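Local coordinates for protein putative Xylose isomerase (Rhodospirillum rubrum, PDB 3QXB) that binds iron and manganese ions in a xylose isomerase-like TIM barrel and probably acts as an isomerase, at residues Arg32-Arg44 and Arg71-Leu84. Numbering follows the deposited sequence. Where two conformers were deposited one is given.
Sequences RWLEPDRLAGLVR and RAIAYAKAFRKAGL. With EDO (1,2-ethanediol), chain N; EDO (1,2-ethanediol), chain L.
Pro36, in the first turn of helix 36-44, is a knob in the hole formed by Arg71, Ala74, Tyr75 and Ala78. Its compact ring meets two flat groups: CG lies over the Tyr75 ring, 4.2 Å from the centroid in a CH-pi contact, while CD lies over one face of the Arg71 guanidinium, 3.7 Å from NH1. The small side chains of Ala40, Ala78 and Ala82 let the backbones come close, with the segment axes 8.4 Å apart: Ala40 CB reaches Ala82 CB at 3.8 Å, and Ala40 CA sits over the face of the Phe79 ring. Leu39 CG meets that ring's edge at CZ, 4.0 Å away. Beyond it, Leu84 CD1 packs on Val43 CG1, while Val43 and Phe79 both reach Val52 of strand 51-55.

Polar groups complete the join. Tyr75 OH lies 2.6 Å from Leu34 O, a weak and unsettled hydrogen bond because the hydroxyl proton has a second possible acceptor. Arg71, bent at chi2 (56°), brings its guanidinium beside the start of helix 36-44, where NH2 donates almost straight to O2 of the chain N ethanediol, probably from the crystallisation liquor, at 3.0 Å. One water donates to both Asp37 OD1 and Ala78 O, bridging the helices. Within each helix, Glu35 OE1 caps Arg38 N, and Gly83, with positive phi, closes the other in a Schellman motif.

Crossing at -39°, these are neighbouring outer helices of the TIM barrel, packed side by side around its parallel strands and away from the metal sites.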
loop_
_atom_site.group_PDB
_atom_site.type_symbol
_atom_site.label_atom_id
_atom_site.label_comp_id
_atom_site.label_asym_id
_atom_site.label_seq_id
_atom_site.Cartn_x
_atom_site.Cartn_y
_atom_site.Cartn_z
ATOM N N ARG A 32 10.925 8.341 1.315
ATOM C CA ARG A 32 11.698 9.412 1.974
ATOM C C ARG A 32 13.208 9.386 1.630
ATOM O O ARG A 32 13.658 10.160 0.760
ATOM C CB ARG A 32 11.472 9.393 3.495
ATOM C CG ARG A 32 9.972 9.373 3.946
ATOM C CD ARG A 32 9.872 9.105 5.415
ATOM N NE ARG A 32 8.503 8.805 5.861
ATOM C CZ ARG A 32 7.657 9.690 6.374
ATOM N NH1 ARG A 32 8.015 10.962 6.543
ATOM N NH2 ARG A 32 6.451 9.298 6.765
ATOM N N TRP A 33 13.996 8.553 2.308
ATOM C CA TRP A 33 15.468 8.582 2.145
ATOM C C TRP A 33 15.805 7.603 1.026
ATOM O O TRP A 33 16.129 6.444 1.268
ATOM C CB TRP A 33 16.229 8.278 3.455
ATOM C CG TRP A 33 15.858 9.218 4.542
ATOM C CD1 TRP A 33 16.357 10.455 4.744
ATOM C CD2 TRP A 33 14.884 9.003 5.561
ATOM N NE1 TRP A 33 15.757 11.043 5.816
ATOM C CE2 TRP A 33 14.842 10.180 6.344
ATOM C CE3 TRP A 33 14.028 7.939 5.887
ATOM C CZ2 TRP A 33 13.978 10.337 7.431
ATOM C CZ3 TRP A 33 13.174 8.086 7.006
ATOM C CH2 TRP A 33 13.158 9.282 7.752
ATOM N N LEU A 34 15.676 8.092 -0.203
ATOM C CA LEU A 34 15.742 7.255 -1.383
ATOM C C LEU A 34 17.121 7.183 -2.021
ATOM O O LEU A 34 17.371 6.271 -2.768
ATOM C CB LEU A 34 14.712 7.722 -2.439
ATOM C CG LEU A 34 13.220 7.561 -2.144
ATOM C CD1 LEU A 34 12.466 7.978 -3.408
ATOM C CD2 LEU A 34 12.855 6.168 -1.767
ATOM N N GLU A 35 18.008 8.126 -1.734
ATOM C CA GLU A 35 19.343 8.119 -2.327
ATOM C C GLU A 35 20.142 6.974 -1.745
ATOM O O GLU A 35 20.282 6.898 -0.533
ATOM C CB GLU A 35 20.039 9.440 -2.077
ATOM C CG GLU A 35 21.086 9.762 -3.098
ATOM C CD GLU A 35 22.460 9.251 -2.801
ATOM O OE1 GLU A 35 22.661 8.441 -1.872
ATOM O OE2 GLU A 35 23.368 9.653 -3.557
ATOM N N PRO A 36 20.665 6.070 -2.590
ATOM C CA PRO A 36 21.164 4.842 -2.030
ATOM C C PRO A 36 22.252 4.985 -0.937
ATOM O O PRO A 36 22.152 4.354 0.110
ATOM C CB PRO A 36 21.650 4.062 -3.270
ATOM C CG PRO A 36 20.679 4.499 -4.340
ATOM C CD PRO A 36 20.506 5.968 -4.062
ATOM N N ASP A 37 23.238 5.841 -1.158
ATOM C CA ASP A 37 24.263 6.041 -0.178
ATOM C C ASP A 37 23.749 6.756 1.082
ATOM O O ASP A 37 24.272 6.510 2.151
ATOM C CB ASP A 37 25.434 6.820 -0.769
ATOM C CG ASP A 37 26.275 5.991 -1.712
ATOM O OD1 ASP A 37 26.581 4.784 -1.447
ATOM O OD2 ASP A 37 26.678 6.582 -2.713
ATOM N N ARG A 38 22.742 7.629 0.960
ATOM C CA ARG A 38 22.183 8.307 2.157
ATOM C C ARG A 38 21.434 7.269 2.992
ATOM O O ARG A 38 21.540 7.285 4.217
ATOM C CB ARG A 38 21.234 9.477 1.777
ATOM C CG ARG A 38 20.065 9.843 2.813
ATOM C CD ARG A 38 20.330 11.003 3.860
ATOM N NE ARG A 38 20.448 10.566 5.279
ATOM C CZ ARG A 38 20.085 11.276 6.374
ATOM N NH1 ARG A 38 19.523 12.488 6.272
ATOM N NH2 ARG A 38 20.255 10.758 7.595
ATOM N N LEU A 39 20.692 6.375 2.331
ATOM C CA LEU A 39 19.924 5.320 3.047
ATOM C C LEU A 39 20.865 4.376 3.776
ATOM O O LEU A 39 20.699 4.110 4.970
ATOM C CB LEU A 39 18.966 4.535 2.129
ATOM C CG LEU A 39 17.926 3.600 2.785
ATOM C CD1 LEU A 39 17.169 4.239 3.953
ATOM C CD2 LEU A 39 16.924 3.023 1.800
ATOM N N ALA A 40 21.865 3.891 3.057
ATOM C CA ALA A 40 22.919 3.031 3.631
ATOM C C ALA A 40 23.605 3.693 4.824
ATOM O O ALA A 40 23.856 3.051 5.815
ATOM C CB ALA A 40 23.950 2.647 2.552
ATOM N N GLY A 41 23.905 4.976 4.726
ATOM C CA GLY A 41 24.575 5.698 5.808
ATOM C C GLY A 41 23.675 5.904 7.021
ATOM O O GLY A 41 24.111 5.844 8.148
ATOM N N LEU A 42 22.409 6.140 6.772
ATOM C CA LEU A 42 21.393 6.227 7.804
ATOM C C LEU A 42 21.261 4.920 8.601
ATOM O O LEU A 42 21.167 4.955 9.810
ATOM C CB LEU A 42 20.066 6.554 7.149
ATOM C CG LEU A 42 18.880 6.931 8.023
ATOM C CD1 LEU A 42 17.825 7.592 7.159
ATOM C CD2 LEU A 42 18.297 5.761 8.755
ATOM N N VAL A 43 21.227 3.772 7.928
ATOM C CA VAL A 43 21.121 2.517 8.647
ATOM C C VAL A 43 22.419 2.270 9.437
ATOM O O VAL A 43 22.387 1.811 10.592
ATOM C CB VAL A 43 20.826 1.361 7.701
ATOM C CG1 VAL A 43 21.002 0.022 8.415
ATOM C CG2 VAL A 43 19.390 1.519 7.113
ATOM N N ARG A 44 23.553 2.575 8.823
ATOM C CA ARG A 44 24.847 2.317 9.476
ATOM C C ARG A 44 25.156 3.266 10.620
ATOM O O ARG A 44 25.679 2.841 11.647
ATOM C CB ARG A 44 26.010 2.450 8.488
ATOM C CG ARG A 44 27.371 2.065 9.104
ATOM C CD ARG A 44 28.524 2.345 8.143
ATOM N NE ARG A 44 28.606 3.773 7.901
ATOM C CZ ARG A 44 29.065 4.352 6.792
ATOM N NH1 ARG A 44 29.518 3.633 5.765
ATOM N NH2 ARG A 44 29.069 5.678 6.717
ATOM N N ARG A 71 18.211 0.536 -10.406
ATOM C CA ARG A 71 17.950 1.156 -9.071
ATOM C C ARG A 71 18.182 0.149 -7.926
ATOM O O ARG A 71 18.866 0.446 -6.965
ATOM C CB ARG A 71 16.526 1.770 -9.028
ATOM C CG ARG A 71 16.242 2.666 -7.839
ATOM C CD ARG A 71 17.239 3.794 -7.734
ATOM N NE ARG A 71 16.741 4.816 -6.822
ATOM C CZ ARG A 71 17.318 5.988 -6.597
ATOM N NH1 ARG A 71 18.450 6.297 -7.161
ATOM N NH2 ARG A 71 16.740 6.848 -5.789
ATOM N N ALA A 72 17.642 -1.060 -8.061
ATOM C CA ALA A 72 17.845 -2.117 -7.066
ATOM C C ALA A 72 19.314 -2.408 -6.893
ATOM O O ALA A 72 19.766 -2.480 -5.775
ATOM C CB ALA A 72 17.073 -3.359 -7.406
ATOM N N ILE A 73 20.057 -2.531 -7.991
ATOM C CA ILE A 73 21.496 -2.750 -7.902
ATOM C C ILE A 73 22.248 -1.597 -7.221
ATOM O O ILE A 73 23.147 -1.834 -6.442
ATOM C CB ILE A 73 22.118 -3.082 -9.277
ATOM C CG1 ILE A 73 21.692 -4.482 -9.726
ATOM C CG2 ILE A 73 23.663 -2.996 -9.242
ATOM C CD1 ILE A 73 21.921 -4.761 -11.194
ATOM N N ALA A 74 21.861 -0.357 -7.500
ATOM C CA ALA A 74 22.448 0.789 -6.797
ATOM C C ALA A 74 22.254 0.713 -5.271
ATOM O O ALA A 74 23.187 0.989 -4.533
ATOM C CB ALA A 74 21.948 2.154 -7.373
ATOM N N TYR A 75 21.067 0.346 -4.811
ATOM C CA TYR A 75 20.881 0.078 -3.363
ATOM C C TYR A 75 21.778 -1.061 -2.893
ATOM O O TYR A 75 22.488 -0.908 -1.893
ATOM C CB TYR A 75 19.424 -0.250 -3.015
ATOM C CG TYR A 75 18.503 0.940 -3.026
ATOM C CD1 TYR A 75 18.633 1.955 -2.089
ATOM C CD2 TYR A 75 17.459 1.021 -3.930
ATOM C CE1 TYR A 75 17.773 3.054 -2.092
ATOM C CE2 TYR A 75 16.582 2.093 -3.926
ATOM C CZ TYR A 75 16.754 3.113 -3.003
ATOM O OH TYR A 75 15.904 4.188 -3.020
ATOM N N ALA A 76 21.794 -2.182 -3.605
ATOM C CA ALA A 76 22.681 -3.324 -3.162
ATOM C C ALA A 76 24.122 -2.924 -3.027
ATOM O O ALA A 76 24.799 -3.235 -2.014
ATOM C CB ALA A 76 22.534 -4.545 -4.103
ATOM N N LYS A 77 24.611 -2.173 -3.999
ATOM C CA LYS A 77 26.002 -1.751 -3.985
ATOM C C LYS A 77 26.291 -0.765 -2.862
ATOM O O LYS A 77 27.353 -0.833 -2.227
ATOM C CB LYS A 77 26.391 -1.161 -5.347
ATOM C CG LYS A 77 27.816 -0.618 -5.502
ATOM C CD LYS A 77 28.117 -0.216 -6.985
ATOM C CE LYS A 77 29.615 0.084 -7.266
ATOM N NZ LYS A 77 30.149 1.161 -6.384
ATOM N N ALA A 78 25.396 0.183 -2.641
ATOM C CA ALA A 78 25.603 1.168 -1.591
ATOM C C ALA A 78 25.601 0.488 -0.223
ATOM O O ALA A 78 26.417 0.821 0.641
ATOM C CB ALA A 78 24.529 2.257 -1.654
ATOM N N PHE A 79 24.696 -0.468 -0.017
ATOM C CA PHE A 79 24.665 -1.161 1.262
ATOM C C PHE A 79 25.941 -1.995 1.497
ATOM O O PHE A 79 26.514 -1.966 2.597
ATOM C CB PHE A 79 23.387 -2.006 1.402
ATOM C CG PHE A 79 22.213 -1.224 1.927
ATOM C CD1 PHE A 79 21.627 -0.214 1.157
ATOM C CD2 PHE A 79 21.740 -1.441 3.206
ATOM C CE1 PHE A 79 20.576 0.529 1.661
ATOM C CE2 PHE A 79 20.672 -0.707 3.692
ATOM C CZ PHE A 79 20.095 0.259 2.928
ATOM N N ARG A 80 26.388 -2.705 0.462
ATOM C CA ARG A 80 27.590 -3.538 0.562
ATOM C C ARG A 80 28.804 -2.665 0.867
ATOM O O ARG A 80 29.635 -3.033 1.695
ATOM C CB ARG A 80 27.812 -4.372 -0.717
ATOM C CG ARG A 80 29.181 -5.061 -0.796
ATOM C CD ARG A 80 29.372 -5.919 -2.066
ATOM N NE ARG A 80 29.017 -5.217 -3.307
ATOM C CZ ARG A 80 29.832 -4.406 -3.973
ATOM N NH1 ARG A 80 31.051 -4.182 -3.520
ATOM N NH2 ARG A 80 29.428 -3.801 -5.085
ATOM N N LYS A 81 28.881 -1.496 0.233
ATOM C CA LYS A 81 29.986 -0.537 0.466
ATOM C C LYS A 81 29.943 0.068 1.876
ATOM O O LYS A 81 30.981 0.315 2.458
ATOM C CB LYS A 81 30.011 0.572 -0.611
ATOM C CG LYS A 81 30.539 0.108 -1.995
ATOM C CD LYS A 81 30.461 1.271 -3.039
ATOM N N ALA A 82 28.759 0.245 2.453
ATOM C CA ALA A 82 28.636 0.759 3.802
ATOM C C ALA A 82 28.896 -0.327 4.848
ATOM O O ALA A 82 28.828 -0.057 6.035
ATOM C CB ALA A 82 27.263 1.368 4.018
ATOM N N GLY A 83 29.161 -1.551 4.414
ATOM C CA GLY A 83 29.411 -2.684 5.323
ATOM C C GLY A 83 28.151 -3.340 5.875
ATOM O O GLY A 83 28.204 -4.035 6.904
ATOM N N LEU A 84 27.029 -3.142 5.207
ATOM C CA LEU A 84 25.746 -3.719 5.634
ATOM C C LEU A 84 25.431 -4.965 4.805
ATOM O O LEU A 84 25.856 -5.100 3.661
ATOM C CB LEU A 84 24.627 -2.677 5.502
ATOM C CG LEU A 84 24.941 -1.313 6.162
ATOM C CD1 LEU A 84 23.908 -0.315 5.777
ATOM C CD2 LEU A 84 25.112 -1.381 7.706
HETATM C C1 EDO N . 20.087 9.128 -6.274
HETATM O O1 EDO N . 20.565 8.618 -7.520
HETATM C C2 EDO N . 18.650 9.587 -6.326
HETATM O O2 EDO N . 18.006 9.413 -5.051
HETATM C C1 EDO L . 20.597 5.342 -11.284
HETATM O O1 EDO L . 19.518 6.303 -11.371
HETATM C C2 EDO L . 20.225 4.212 -10.316
HETATM O O2 EDO L . 20.165 4.788 -8.995
HETATM O O HOH W 1 27.281 3.407 0.647
#